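Local coordinates for transcriptional regulator (Actinomyces oris, PDB 5V8C), which probably acts as an LytR-Cps2A-Psr (LCP) phosphotransferase that mediates glycosylation of a surface protein anchored to the Gram-positive cell wall, at residues I171-G175 / R176-M180; E82-L86 / A87-V91; Q198-L201 / S202-Q206. All blocks are in the same frame, centred on the assembly; numbering follows the deposited sequence.

Contact 1. Residues I171-G175 / R176-M180; sequences ILRDG and RWVTM
Leu172 and Trp177 meet through a single methyl laid on an indole. CD2 of Leu172 sits over one face of the ring system, 3.7 Å from the centroid of the Trp177 six-membered ring and 15° off the ring normal, a CH-pi contact. The indole is placed there by a chi1 of -70°, which sets CG beside the backbone N and opposite the carbonyl carbon; Arg139 adds a cation-pi partner. These two residues form a non-hydrogen-bonded pair of a tight beta hairpin whose second strand, 176-178, is an outermost strand of a four-stranded antiparallel sheet. The chain reverses through a type I' turn from Arg173 to Arg176, with positive phi at Asp174 and Gly175. Hydrogen-bonded pairs flank the Leu172-Trp177 pair: Val178 N reaches Ile171 O at 2.7 Å, and Arg173 N reaches Arg176 O at 2.9 Å. At the turn Asp174 and Arg176 lie side by side and point the same way, with carboxylate and guanidinium planes 52° apart. Their salt bridge, Asp174 OD2 to Arg176 NH2 at 2.9 Å, includes a weak, poorly directed hydrogen bond, while Asp174 O lies over the centre of one guanidinium face. Arg173 instead sends NH1 to Glu136 in a salt bridge.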
ATOM      1  N   ILE A 171      11.578   1.294 -21.535  1.00 81.06           N
ATOM      2  CA  ILE A 171      11.215   2.643 -21.933  1.00 79.81           C
ATOM      3  C   ILE A 171      11.849   3.001 -23.286  1.00 84.35           C
ATOM      4  O   ILE A 171      12.758   2.308 -23.735  1.00 83.02           O
ATOM      5  CB  ILE A 171      11.513   3.640 -20.778  1.00 81.67           C
ATOM      6  CG1 ILE A 171      10.466   4.742 -20.730  1.00 80.85           C
ATOM      7  CG2 ILE A 171      12.941   4.185 -20.776  1.00 82.48           C
ATOM      8  CD1 ILE A 171       9.536   4.584 -19.647  1.00 83.11           C
ATOM      9  N   LEU A 172      11.313   4.022 -23.970  1.00 82.11           N
ATOM     10  CA  LEU A 172      11.800   4.384 -25.294  1.00 83.82           C
ATOM     11  C   LEU A 172      12.916   5.442 -25.222  1.00 89.93           C
ATOM     12  O   LEU A 172      12.665   6.617 -24.909  1.00 90.47           O
ATOM     13  CB  LEU A 172      10.611   4.848 -26.154  1.00 84.73           C
ATOM     14  CG  LEU A 172      10.586   4.527 -27.645  1.00 91.07           C
ATOM     15  CD1 LEU A 172      11.506   5.453 -28.426  1.00 98.43           C
ATOM     16  CD2 LEU A 172      10.810   3.033 -27.940  1.00 89.70           C
ATOM     17  N   ARG A 173      14.161   5.000 -25.437  1.00 85.62           N
ATOM     18  CA  ARG A 173      15.323   5.891 -25.447  1.00 85.96           C
ATOM     19  C   ARG A 173      16.123   5.670 -26.727  1.00 90.01           C
ATOM     20  O   ARG A 173      16.382   4.522 -27.099  1.00 89.63           O
ATOM     21  CB  ARG A 173      16.205   5.690 -24.202  1.00 85.13           C
ATOM     22  CG  ARG A 173      15.565   6.128 -22.886  1.00 91.28           C
ATOM     23  CD  ARG A 173      15.520   7.639 -22.708  1.00 93.84           C
ATOM     24  NE  ARG A 173      15.130   8.003 -21.346  1.00 96.21           N
ATOM     25  CZ  ARG A 173      13.874   8.152 -20.940  1.00104.42           C
ATOM     26  NH1 ARG A 173      12.874   7.993 -21.792  1.00 86.71           N
ATOM     27  NH2 ARG A 173      13.613   8.472 -19.679  1.00 97.71           N
ATOM     28  N   ASP A 174      16.434   6.762 -27.439  1.00 87.19           N
ATOM     29  CA  ASP A 174      17.154   6.726 -28.711  1.00 88.98           C
ATOM     30  C   ASP A 174      16.487   5.738 -29.697  1.00 93.29           C
ATOM     31  O   ASP A 174      17.157   4.901 -30.310  1.00 94.00           O
ATOM     32  CB  ASP A 174      18.648   6.408 -28.469  1.00 91.64           C
ATOM     33  CG  ASP A 174      19.573   6.738 -29.620  1.00103.40           C
ATOM     34  OD1 ASP A 174      19.629   7.922 -30.016  1.00108.07           O
ATOM     35  OD2 ASP A 174      20.258   5.819 -30.109  1.00105.08           O
ATOM     36  N   GLY A 175      15.159   5.802 -29.772  1.00 88.83           N
ATOM     37  CA  GLY A 175      14.351   4.942 -30.639  1.00 88.55           C
ATOM     38  C   GLY A 175      14.373   3.457 -30.318  1.00 89.00           C
ATOM     39  O   GLY A 175      14.096   2.633 -31.193  1.00 87.96           O
ATOM     40  N   ARG A 176      14.700   3.101 -29.066  1.00 83.87           N
ATOM     41  CA  ARG A 176      14.845   1.707 -28.651  1.00 83.03           C
ATOM     42  C   ARG A 176      14.221   1.425 -27.307  1.00 87.35           C
ATOM     43  O   ARG A 176      14.303   2.242 -26.394  1.00 88.33           O
ATOM     44  CB  ARG A 176      16.341   1.305 -28.618  1.00 82.92           C
ATOM     45  CG  ARG A 176      16.951   0.992 -29.983  1.00 89.57           C
ATOM     46  CD  ARG A 176      18.393   0.532 -29.849  1.00112.39           C
ATOM     47  NE  ARG A 176      19.310   1.354 -30.640  1.00132.80           N
ATOM     48  CZ  ARG A 176      19.974   2.405 -30.166  1.00145.26           C
ATOM     49  NH1 ARG A 176      19.839   2.767 -28.896  1.00133.96           N
ATOM     50  NH2 ARG A 176      20.777   3.102 -30.960  1.00124.11           N
ATOM     51  N   TRP A 177      13.662   0.236 -27.156  1.00 85.48           N
ATOM     52  CA  TRP A 177      13.116  -0.207 -25.877  1.00 84.93           C
ATOM     53  C   TRP A 177      14.280  -0.596 -24.961  1.00 93.82           C
ATOM     54  O   TRP A 177      15.050  -1.517 -25.261  1.00 95.23           O
ATOM     55  CB  TRP A 177      12.111  -1.348 -26.071  1.00 82.36           C
ATOM     56  CG  TRP A 177      10.835  -0.892 -26.716  1.00 82.81           C
ATOM     57  CD1 TRP A 177      10.397  -1.180 -27.976  1.00 86.39           C
ATOM     58  CD2 TRP A 177       9.852  -0.019 -26.138  1.00 81.75           C
ATOM     59  NE1 TRP A 177       9.182  -0.574 -28.206  1.00 85.40           N
ATOM     60  CE2 TRP A 177       8.811   0.122 -27.084  1.00 85.54           C
ATOM     61  CE3 TRP A 177       9.747   0.653 -24.907  1.00 81.23           C
ATOM     62  CZ2 TRP A 177       7.681   0.903 -26.836  1.00 84.06           C
ATOM     63  CZ3 TRP A 177       8.630   1.432 -24.667  1.00 82.00           C
ATOM     64  CH2 TRP A 177       7.608   1.543 -25.618  1.00 83.26           C
ATOM     65  N   VAL A 178      14.453   0.177 -23.890  1.00 91.10           N
ATOM     66  CA  VAL A 178      15.584   0.058 -22.992  1.00 91.70           C
ATOM     67  C   VAL A 178      15.160  -0.146 -21.529  1.00 98.87           C
ATOM     68  O   VAL A 178      14.241   0.511 -21.034  1.00 97.32           O
ATOM     69  CB  VAL A 178      16.515   1.283 -23.213  1.00 95.15           C
ATOM     70  CG1 VAL A 178      16.729   2.102 -21.946  1.00 94.41           C
ATOM     71  CG2 VAL A 178      17.834   0.864 -23.841  1.00 95.89           C
ATOM     72  N   THR A 179      15.826  -1.090 -20.859  1.00 99.45           N
ATOM     73  CA  THR A 179      15.632  -1.363 -19.440  1.00100.34           C
ATOM     74  C   THR A 179      16.550  -0.445 -18.624  1.00108.93           C
ATOM     75  O   THR A 179      17.590   0.009 -19.113  1.00108.81           O
ATOM     76  CB  THR A 179      15.899  -2.842 -19.114  1.00106.10           C
ATOM     77  OG1 THR A 179      17.088  -3.274 -19.780  1.00108.47           O
ATOM     78  CG2 THR A 179      14.725  -3.744 -19.473  1.00102.36           C
ATOM     79  N   MET A 180      16.164  -0.183 -17.382  1.00108.87           N
ATOM     80  CA  MET A 180      16.937   0.664 -16.481  1.00110.94           C
ATOM     81  C   MET A 180      17.379  -0.114 -15.227  1.00116.06           C
ATOM     82  O   MET A 180      17.023  -1.289 -15.072  1.00115.35           O
ATOM     83  CB  MET A 180      16.150   1.948 -16.135  1.00113.44           C
ATOM     84  CG  MET A 180      14.637   1.752 -16.044  1.00116.89           C
ATOM     85  SD  MET A 180      13.773   3.319 -15.764  1.00121.78           S
ATOM     86  CE  MET A 180      12.087   2.822 -16.027  1.00117.18           C
TER

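Contact 2. Residues E82-L86 / A87-V91; sequences ELDRL and ATTYV. With PO4 (phosphate ion), chain C.
Thr89 folds back over the turn that precedes it, and its side chain engages three residues of 82-86. At the root, Thr89 CB lies 3.7 Å from Leu86 O. From there the two branches part. The hydroxyl branch takes the position between the backbone N and the carbonyl carbon (chi1 68°), which brings Thr89 OG1 to 2.7 Å from Leu86 O, to which it donates a hydrogen bond; the donor is tilted 26° from the carbonyl plane. OG1 is also hydrogen-bonded to Thr97 OG1 on helix 94-105, so this buried oxygen bridges the turn and the helix. The methyl branch, Thr89 CG2, stands beside the backbone N and packs 3.8 Å from Asp84 CB. Thr89 CG2 also comes 3.4 Å from Arg85 O. That carbonyl marks the change from strand to turn: strand 83-85, paired with strand 75-77 in a two-stranded antiparallel sheet, gives way at Leu86 to residues with helical backbone angles that lead toward helix 94-105. Two amides converge on Arg85 O, Thr89 N at 3.1 Å and, from well above the carbonyl plane, Thr88 N at 2.9 Å. Thr88 CG2 lies 4.1 Å from Asp84 CB. The Arg85 side chain, bent at chi3 (-49°), crosses that of Thr88 at about a right angle and brings its guanidinium up to a phosphate ion, probably from the crystallisation liquor. Arg85 NH2 makes a weak hydrogen bond of 3.3 Å to phosphate O2, which lies at the guanidinium edge near its plane. Arg51 NH1 lies close to the same NH2.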
ATOM      1  N   GLU A  82      17.758 -10.321  13.290  1.00117.56           N
ATOM      2  CA  GLU A  82      17.568 -10.909  11.955  1.00113.68           C
ATOM      3  C   GLU A  82      16.987  -9.867  10.986  1.00111.10           C
ATOM      4  O   GLU A  82      16.122  -9.084  11.380  1.00108.77           O
ATOM      5  CB  GLU A  82      16.647 -12.142  12.020  1.00115.31           C
ATOM      6  N   LEU A  83      17.446  -9.863   9.722  1.00104.06           N
ATOM      7  CA  LEU A  83      16.986  -8.889   8.730  1.00 99.78           C
ATOM      8  C   LEU A  83      16.281  -9.503   7.526  1.00 99.99           C
ATOM      9  O   LEU A  83      16.815 -10.420   6.899  1.00 99.11           O
ATOM     10  CB  LEU A  83      18.136  -7.983   8.240  1.00 99.98           C
ATOM     11  CG  LEU A  83      18.952  -7.222   9.289  1.00107.35           C
ATOM     12  CD1 LEU A  83      20.211  -6.660   8.678  1.00107.95           C
ATOM     13  CD2 LEU A  83      18.143  -6.108   9.946  1.00108.05           C
ATOM     14  N   ASP A  84      15.112  -8.932   7.157  1.00 93.63           N
ATOM     15  CA  ASP A  84      14.329  -9.344   5.994  1.00 91.01           C
ATOM     16  C   ASP A  84      13.853  -8.111   5.253  1.00 92.97           C
ATOM     17  O   ASP A  84      13.651  -7.061   5.868  1.00 92.35           O
ATOM     18  CB  ASP A  84      13.083 -10.160   6.405  1.00 93.32           C
ATOM     19  CG  ASP A  84      13.286 -11.476   7.151  1.00121.21           C
ATOM     20  OD1 ASP A  84      14.444 -11.972   7.199  1.00126.32           O
ATOM     21  OD2 ASP A  84      12.278 -12.037   7.653  1.00129.70           O
ATOM     22  N   ARG A  85      13.595  -8.248   3.942  1.00 88.04           N
ATOM     23  CA  ARG A  85      12.997  -7.165   3.177  1.00 84.75           C
ATOM     24  C   ARG A  85      11.491  -7.227   3.410  1.00 87.61           C
ATOM     25  O   ARG A  85      10.940  -8.323   3.573  1.00 87.36           O
ATOM     26  CB  ARG A  85      13.301  -7.295   1.681  1.00 80.74           C
ATOM     27  CG  ARG A  85      14.730  -6.945   1.299  1.00 84.49           C
ATOM     28  CD  ARG A  85      14.920  -6.961  -0.211  1.00 81.73           C
ATOM     29  NE  ARG A  85      14.383  -8.185  -0.804  1.00 88.32           N
ATOM     30  CZ  ARG A  85      13.695  -8.227  -1.936  1.00104.84           C
ATOM     31  NH1 ARG A  85      13.487  -7.119  -2.636  1.00 89.29           N
ATOM     32  NH2 ARG A  85      13.226  -9.382  -2.392  1.00 98.03           N
ATOM     33  N   LEU A  86      10.831  -6.057   3.429  1.00 82.73           N
ATOM     34  CA  LEU A  86       9.392  -5.927   3.644  1.00 82.09           C
ATOM     35  C   LEU A  86       8.563  -6.903   2.788  1.00 85.52           C
ATOM     36  O   LEU A  86       7.639  -7.535   3.294  1.00 85.78           O
ATOM     37  CB  LEU A  86       8.959  -4.477   3.382  1.00 80.58           C
ATOM     38  CG  LEU A  86       8.552  -3.647   4.591  1.00 86.03           C
ATOM     39  CD1 LEU A  86       9.732  -3.382   5.490  1.00 89.34           C
ATOM     40  CD2 LEU A  86       7.983  -2.326   4.153  1.00 84.05           C
ATOM     41  N   ALA A  87       8.920  -7.056   1.511  1.00 81.46           N
ATOM     42  CA  ALA A  87       8.213  -7.944   0.589  1.00 81.51           C
ATOM     43  C   ALA A  87       8.337  -9.421   0.988  1.00 86.19           C
ATOM     44  O   ALA A  87       7.406 -10.203   0.793  1.00 85.22           O
ATOM     45  CB  ALA A  87       8.741  -7.739  -0.826  1.00 81.33           C
ATOM     46  N   THR A  88       9.485  -9.781   1.555  1.00 84.18           N
ATOM     47  CA  THR A  88       9.836 -11.138   1.936  1.00 85.93           C
ATOM     48  C   THR A  88       9.175 -11.548   3.260  1.00 90.60           C
ATOM     49  O   THR A  88       8.865 -12.726   3.430  1.00 91.93           O
ATOM     50  CB  THR A  88      11.363 -11.278   1.881  1.00 89.95           C
ATOM     51  OG1 THR A  88      11.682 -11.846   0.620  1.00 89.56           O
ATOM     52  CG2 THR A  88      11.950 -12.119   3.009  1.00 88.13           C
ATOM     53  N   THR A  89       8.899 -10.588   4.161  1.00 86.10           N
ATOM     54  CA  THR A  89       8.230 -10.874   5.439  1.00 86.67           C
ATOM     55  C   THR A  89       6.842 -11.535   5.276  1.00 90.37           C
ATOM     56  O   THR A  89       6.378 -12.194   6.204  1.00 92.82           O
ATOM     57  CB  THR A  89       8.147  -9.619   6.320  1.00 84.72           C
ATOM     58  OG1 THR A  89       7.261  -8.688   5.705  1.00 78.53           O
ATOM     59  CG2 THR A  89       9.508  -8.980   6.580  1.00 80.89           C
ATOM     60  N   TYR A  90       6.188 -11.370   4.111  1.00 84.26           N
ATOM     61  CA  TYR A  90       4.859 -11.936   3.879  1.00 84.07           C
ATOM     62  C   TYR A  90       4.845 -13.459   3.670  1.00 90.64           C
ATOM     63  O   TYR A  90       3.824 -14.096   3.955  1.00 91.42           O
ATOM     64  CB  TYR A  90       4.126 -11.215   2.727  1.00 83.02           C
ATOM     65  CG  TYR A  90       2.637 -11.486   2.751  1.00 85.96           C
ATOM     66  CD1 TYR A  90       1.844 -11.038   3.804  1.00 87.21           C
ATOM     67  CD2 TYR A  90       2.045 -12.311   1.800  1.00 87.44           C
ATOM     68  CE1 TYR A  90       0.497 -11.371   3.890  1.00 85.77           C
ATOM     69  CE2 TYR A  90       0.695 -12.644   1.871  1.00 88.32           C
ATOM     70  CZ  TYR A  90      -0.076 -12.170   2.919  1.00 92.14           C
ATOM     71  OH  TYR A  90      -1.408 -12.488   2.995  1.00 93.45           O
ATOM     72  N   VAL A  91       5.977 -14.034   3.198  1.00 87.28           N
ATOM     73  CA  VAL A  91       6.161 -15.462   2.870  1.00 88.74           C
ATOM     74  C   VAL A  91       5.644 -16.430   3.968  1.00 94.67           C
ATOM     75  O   VAL A  91       4.800 -17.262   3.639  1.00 94.65           O
ATOM     76  CB  VAL A  91       7.616 -15.787   2.439  1.00 92.67           C
ATOM     77  CG1 VAL A  91       7.854 -17.291   2.363  1.00 95.00           C
ATOM     78  CG2 VAL A  91       7.951 -15.118   1.108  1.00 89.73           C
TER
HETATM   79  P   PO4 C 402      12.075  -9.602  -6.847  1.00188.50           P
HETATM   80  O1  PO4 C 402      12.942 -10.930  -7.061  1.00188.45           O
HETATM   81  O2  PO4 C 402      12.669  -8.791  -5.602  1.00188.51           O
HETATM   82  O3  PO4 C 402      10.557 -10.002  -6.539  1.00188.35           O
HETATM   83  O4  PO4 C 402      12.134  -8.725  -8.127  1.00188.27           O

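Contact 3. Residues Q198-L201 / S202-Q206; sequences QAVL and SAIGQ
Gln198 O is gripped twice by Ser202. Ser202 N lies 2.8 Å from Gln198 O, almost in line with the C=O bond, and Ser202 OG donates to the same oxygen from 2.9 Å, rising 46° out of the carbonyl plane. With chi1 at -53°, OG stands opposite its own carbonyl carbon and beside the backbone N, which turns it back over the preceding turn of the helix. This is the familiar way a serine inside an alpha-helix satisfies its hydroxyl, by sharing the carbonyl four residues earlier. With an alanine in place of Ser202, Gln198 O is likely to lose its second donor and be held from this position by the backbone amide alone. The i to i+4 ladder continues with Ala203 N to Ala199 O at 2.9 Å and Ile204 N to Val200 O at 2.9 Å, then weakens at Gly205 N to Leu201 O, 3.3 Å. Alongside the ladder Ile204 lays CG1 4.2 Å from Val200 CG1, a loose apolar contact one turn apart. Within the long helix 182-208, Ala199 and Val200 rest on Ile130, and Ile204 on Leu127, in loops; Gln198 and Leu201 pack against Ile254 of strand 252-256, an outermost strand of the seven-stranded mixed sheet, and against Arg247 of helix 233-248.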
ATOM      1  N   GLN A 198      -3.478   7.358  -4.808  1.00 81.95           N
ATOM      2  CA  GLN A 198      -4.222   8.608  -4.868  1.00 82.70           C
ATOM      3  C   GLN A 198      -5.416   8.458  -5.795  1.00 87.50           C
ATOM      4  O   GLN A 198      -6.530   8.851  -5.423  1.00 88.97           O
ATOM      5  CB  GLN A 198      -3.329   9.799  -5.267  1.00 84.42           C
ATOM      6  CG  GLN A 198      -4.047  11.156  -5.239  1.00 98.82           C
ATOM      7  CD  GLN A 198      -4.753  11.466  -3.928  1.00117.82           C
ATOM      8  OE1 GLN A 198      -4.119  11.747  -2.899  1.00117.67           O
ATOM      9  NE2 GLN A 198      -6.090  11.490  -3.957  1.00 91.28           N
ATOM     10  N   ALA A 199      -5.203   7.822  -6.968  1.00 82.32           N
ATOM     11  CA  ALA A 199      -6.258   7.585  -7.949  1.00 81.91           C
ATOM     12  C   ALA A 199      -7.363   6.715  -7.354  1.00 86.48           C
ATOM     13  O   ALA A 199      -8.539   6.994  -7.587  1.00 86.58           O
ATOM     14  CB  ALA A 199      -5.686   6.956  -9.206  1.00 81.91           C
ATOM     15  N   VAL A 200      -6.991   5.751  -6.485  1.00 83.44           N
ATOM     16  CA  VAL A 200      -7.953   4.889  -5.801  1.00 83.76           C
ATOM     17  C   VAL A 200      -8.797   5.724  -4.863  1.00 92.20           C
ATOM     18  O   VAL A 200     -10.025   5.679  -4.954  1.00 94.05           O
ATOM     19  CB  VAL A 200      -7.303   3.671  -5.097  1.00 86.09           C
ATOM     20  CG1 VAL A 200      -8.310   2.956  -4.204  1.00 85.87           C
ATOM     21  CG2 VAL A 200      -6.711   2.696  -6.112  1.00 85.29           C
ATOM     22  N   LEU A 201      -8.143   6.546  -4.021  1.00 91.13           N
ATOM     23  CA  LEU A 201      -8.806   7.441  -3.075  1.00 92.91           C
ATOM     24  C   LEU A 201      -9.761   8.404  -3.781  1.00100.28           C
ATOM     25  O   LEU A 201     -10.889   8.605  -3.323  1.00 99.46           O
ATOM     26  CB  LEU A 201      -7.766   8.239  -2.287  1.00 93.34           C
ATOM     27  CG  LEU A 201      -7.326   7.684  -0.934  1.00 98.04           C
ATOM     28  CD1 LEU A 201      -6.406   8.658  -0.253  1.00 98.62           C
ATOM     29  CD2 LEU A 201      -8.520   7.398  -0.018  1.00100.12           C
ATOM     30  N   SER A 202      -9.310   8.977  -4.911  1.00 99.88           N
ATOM     31  CA  SER A 202     -10.106   9.905  -5.712  1.00102.18           C
ATOM     32  C   SER A 202     -11.336   9.209  -6.288  1.00109.17           C
ATOM     33  O   SER A 202     -12.448   9.711  -6.105  1.00110.27           O
ATOM     34  CB  SER A 202      -9.262  10.524  -6.821  1.00106.33           C
ATOM     35  OG  SER A 202      -8.080  11.101  -6.292  1.00116.71           O
ATOM     36  N   ALA A 203     -11.147   8.020  -6.912  1.00106.10           N
ATOM     37  CA  ALA A 203     -12.237   7.231  -7.489  1.00107.12           C
ATOM     38  C   ALA A 203     -13.246   6.773  -6.427  1.00114.08           C
ATOM     39  O   ALA A 203     -14.444   6.737  -6.714  1.00114.47           O
ATOM     40  CB  ALA A 203     -11.685   6.034  -8.247  1.00106.98           C
ATOM     41  N   ILE A 204     -12.767   6.457  -5.202  1.00111.92           N
ATOM     42  CA  ILE A 204     -13.608   6.043  -4.069  1.00113.06           C
ATOM     43  C   ILE A 204     -14.654   7.118  -3.723  1.00119.16           C
ATOM     44  O   ILE A 204     -15.842   6.804  -3.636  1.00119.30           O
ATOM     45  CB  ILE A 204     -12.735   5.617  -2.846  1.00115.73           C
ATOM     46  CG1 ILE A 204     -12.163   4.182  -3.016  1.00115.84           C
ATOM     47  CG2 ILE A 204     -13.460   5.793  -1.503  1.00116.28           C
ATOM     48  CD1 ILE A 204     -13.141   2.981  -2.759  1.00124.93           C
ATOM     49  N   GLY A 205     -14.203   8.366  -3.576  1.00117.13           N
ATOM     50  CA  GLY A 205     -15.065   9.506  -3.277  1.00118.56           C
ATOM     51  C   GLY A 205     -16.017   9.835  -4.409  1.00124.89           C
ATOM     52  O   GLY A 205     -17.184  10.151  -4.166  1.00125.48           O
ATOM     53  N   GLN A 206     -15.526   9.725  -5.661  1.00122.75           N
ATOM     54  CA  GLN A 206     -16.301   9.958  -6.883  1.00124.14           C
ATOM     55  C   GLN A 206     -17.431   8.928  -7.040  1.00130.88           C
ATOM     56  O   GLN A 206     -18.426   9.202  -7.714  1.00131.66           O
ATOM     57  CB  GLN A 206     -15.387   9.955  -8.117  1.00124.75           C
ATOM     58  CG  GLN A 206     -14.579  11.238  -8.279  1.00136.57           C
ATOM     59  CD  GLN A 206     -14.013  11.384  -9.671  1.00156.01           C
ATOM     60  OE1 GLN A 206     -14.743  11.541 -10.659  1.00151.47           O
ATOM     61  NE2 GLN A 206     -12.693  11.377  -9.777  1.00147.89           N
TER

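In the fold
None of the three contacts shares an element with another, and their centres lie about 30 to 32 Å apart. Contact 1 is a surface hairpin, about 29 Å from the centre of the chain, held by strand pairing, a methyl laid on an indole and exposed charges. Contact 2 is more enclosed, with three buried residues, and depends on carbonyls that hold the turn after a two-stranded sheet and a hydroxyl that ties it to the next helix, while an arginine reaches an anion. Contact 3, across the centre of the chain from contact 2, is a surface contact with one buried residue, regular helical bonding to which one serine hydroxyl adds a bond. Strand 176-178 of contact 1 is followed in the chain by helix 182-208, which carries contact 3.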